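Local structure of vestitone reductase (Medicago sativa, 2P4H) at residues P188-G192 with S202-A206. The protein catalyses the stereospecific, NADPH-dependent reduction of (3R)-vestitone to a 4-hydroxyisoflavan, the penultimate step in the biosynthesis of the defence compound medicarpin. Sequence-based numbering, arbitrary orientation.
Sequences PFIVG and SIEKA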
ATOM      1  N   PRO A 188       2.372  -0.785  -5.685  1.00  9.49           N
ATOM      2  CA  PRO A 188       1.593  -1.176  -6.862  1.00  9.74           C
ATOM      3  C   PRO A 188       0.344  -1.914  -6.362  1.00  9.63           C
ATOM      4  O   PRO A 188      -0.169  -1.602  -5.288  1.00 10.33           O
ATOM      5  CB  PRO A 188       2.559  -2.092  -7.597  1.00 10.19           C
ATOM      6  CG  PRO A 188       3.183  -2.849  -6.458  1.00  9.46           C
ATOM      7  CD  PRO A 188       3.434  -1.773  -5.405  1.00 10.49           C
ATOM      8  N   PHE A 189      -0.159  -2.874  -7.131  1.00 10.28           N
ATOM      9  CA  PHE A 189      -1.314  -3.644  -6.675  1.00  9.84           C
ATOM     10  C   PHE A 189      -0.815  -4.529  -5.531  1.00 10.53           C
ATOM     11  O   PHE A 189       0.083  -5.352  -5.727  1.00 11.09           O
ATOM     12  CB  PHE A 189      -1.856  -4.532  -7.800  1.00 11.96           C
ATOM     13  CG  PHE A 189      -2.725  -3.808  -8.787  1.00 12.13           C
ATOM     14  CD1 PHE A 189      -4.105  -3.774  -8.624  1.00 15.97           C
ATOM     15  CD2 PHE A 189      -2.165  -3.165  -9.887  1.00 15.08           C
ATOM     16  CE1 PHE A 189      -4.919  -3.111  -9.544  1.00 17.02           C
ATOM     17  CE2 PHE A 189      -2.970  -2.498 -10.811  1.00 16.42           C
ATOM     18  CZ  PHE A 189      -4.347  -2.472 -10.639  1.00 16.47           C
ATOM     19  N   ILE A 190      -1.381  -4.343  -4.342  1.00  9.95           N
ATOM     20  CA  ILE A 190      -1.003  -5.126  -3.161  1.00 10.11           C
ATOM     21  C   ILE A 190      -1.926  -6.342  -3.086  1.00 10.00           C
ATOM     22  O   ILE A 190      -3.150  -6.199  -3.023  1.00 10.78           O
ATOM     23  CB  ILE A 190      -1.143  -4.276  -1.892  1.00  9.75           C
ATOM     24  CG1 ILE A 190      -0.303  -3.001  -2.034  1.00 11.09           C
ATOM     25  CG2 ILE A 190      -0.702  -5.077  -0.674  1.00 11.70           C
ATOM     26  CD1 ILE A 190      -0.571  -1.984  -0.948  1.00 12.65           C
ATOM     27  N   VAL A 191      -1.333  -7.534  -3.075  1.00  9.93           N
ATOM     28  CA  VAL A 191      -2.107  -8.773  -3.094  1.00 10.44           C
ATOM     29  C   VAL A 191      -1.590  -9.841  -2.129  1.00  9.92           C
ATOM     30  O   VAL A 191      -0.389  -9.955  -1.902  1.00 10.98           O
ATOM     31  CB  VAL A 191      -2.094  -9.351  -4.539  1.00  9.58           C
ATOM     32  CG1 VAL A 191      -2.893 -10.646  -4.619  1.00 11.52           C
ATOM     33  CG2 VAL A 191      -2.648  -8.311  -5.513  1.00 10.74           C
ATOM     34  N   GLY A 192      -2.512 -10.625  -1.570  1.00 10.46           N
ATOM     35  CA  GLY A 192      -2.147 -11.697  -0.656  1.00 10.67           C
ATOM     36  C   GLY A 192      -3.330 -12.068   0.211  1.00 10.83           C
ATOM     37  O   GLY A 192      -4.477 -11.868  -0.187  1.00 10.99           O
ATOM     38  N   SER A 202      -7.804  -4.056  -4.654  1.00 11.48           N
ATOM     39  CA  SER A 202      -6.614  -4.476  -5.382  1.00 11.39           C
ATOM     40  C   SER A 202      -6.623  -5.977  -5.660  1.00 11.13           C
ATOM     41  O   SER A 202      -6.167  -6.423  -6.715  1.00 11.75           O
ATOM     42  CB  SER A 202      -5.351  -4.087  -4.610  1.00 11.51           C
ATOM     43  OG  SER A 202      -5.353  -4.642  -3.309  1.00 13.12           O
ATOM     44  N   ILE A 203      -7.144  -6.754  -4.717  1.00 11.01           N
ATOM     45  CA  ILE A 203      -7.214  -8.197  -4.898  1.00 11.36           C
ATOM     46  C   ILE A 203      -8.323  -8.547  -5.889  1.00 12.54           C
ATOM     47  O   ILE A 203      -8.152  -9.426  -6.734  1.00 12.22           O
ATOM     48  CB  ILE A 203      -7.430  -8.910  -3.540  1.00 10.91           C
ATOM     49  CG1 ILE A 203      -6.190  -8.692  -2.664  1.00 12.15           C
ATOM     50  CG2 ILE A 203      -7.711 -10.399  -3.750  1.00 12.04           C
ATOM     51  CD1 ILE A 203      -6.255  -9.340  -1.292  1.00 12.48           C
ATOM     52  N   GLU A 204      -9.458  -7.860  -5.800  1.00 11.78           N
ATOM     53  CA  GLU A 204     -10.541  -8.134  -6.736  1.00 12.00           C
ATOM     54  C   GLU A 204     -10.050  -7.881  -8.162  1.00 13.18           C
ATOM     55  O   GLU A 204     -10.322  -8.665  -9.073  1.00 13.38           O
ATOM     56  CB  GLU A 204     -11.754  -7.249  -6.421  1.00 13.68           C
ATOM     57  CG  GLU A 204     -12.926  -7.454  -7.375  1.00 17.10           C
ATOM     58  CD  GLU A 204     -14.211  -6.841  -6.858  1.00 21.20           C
ATOM     59  OE1 GLU A 204     -14.159  -5.724  -6.304  1.00 26.10           O
ATOM     60  OE2 GLU A 204     -15.274  -7.476  -7.016  1.00 25.28           O
ATOM     61  N   LYS A 205      -9.306  -6.797  -8.353  1.00 12.16           N
ATOM     62  CA  LYS A 205      -8.785  -6.475  -9.673  1.00 13.32           C
ATOM     63  C   LYS A 205      -7.711  -7.459 -10.125  1.00 11.76           C
ATOM     64  O   LYS A 205      -7.688  -7.866 -11.287  1.00 12.67           O
ATOM     65  CB  LYS A 205      -8.228  -5.049  -9.688  1.00 13.92           C
ATOM     66  CG  LYS A 205      -9.298  -3.983  -9.516  1.00 18.65           C
ATOM     67  CD  LYS A 205      -8.712  -2.587  -9.561  1.00 22.74           C
ATOM     68  CE  LYS A 205      -9.806  -1.543  -9.421  1.00 25.77           C
ATOM     69  NZ  LYS A 205     -10.886  -1.751 -10.423  1.00 30.09           N
ATOM     70  N   ALA A 206      -6.824  -7.839  -9.210  1.00 11.89           N
ATOM     71  CA  ALA A 206      -5.753  -8.779  -9.534  1.00 12.05           C
ATOM     72  C   ALA A 206      -6.287 -10.164  -9.896  1.00 12.19           C
ATOM     73  O   ALA A 206      -5.648 -10.907 -10.649  1.00 12.98           O
ATOM     74  CB  ALA A 206      -4.785  -8.886  -8.357  1.00 12.74           C
TER
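S202 reaches across to the edge of strand 189-191, where its OG donates a hydrogen bond of 2.7 Å to the backbone O of I190. Rotation about chi1 (57°) turns the hydroxyl toward the strand, and it meets I190 O in the carbonyl plane, at a C=O...OG angle of 150°. Serine suits this place: a short side chain with a donor hydroxyl can meet I190 O, which points away from strand 219-226, the backbone partner of F189 and V191 in the small mixed sheet beside the Rossmann-type sheet. On one flank the F189 ring presents its edge to the helix: CE1 lies 3.8 Å from K205 CD, in the ring plane. Lysine contributes its aliphatic stem here and carries its ammonium group away. Deeper in, V191 CG2 packs at 3.6 Å on A206 CB, a methyl small enough for a close fit, while I203 CD1, 3.3 Å from G192 O, covers a buried carbonyl that lacks a hydrogen bond. Glycine fits there because a CB would jam against the preceding carbonyl O. F12, a predicted NADP(+)-binding residue, touches I190, S202 and I203. The helix axis runs nearly perpendicular to the strand axis. One directional hydrogen bond thus ties the helix to the strand's backbone at one point, and the flanking contacts are apolar or carbon-to-carbonyl.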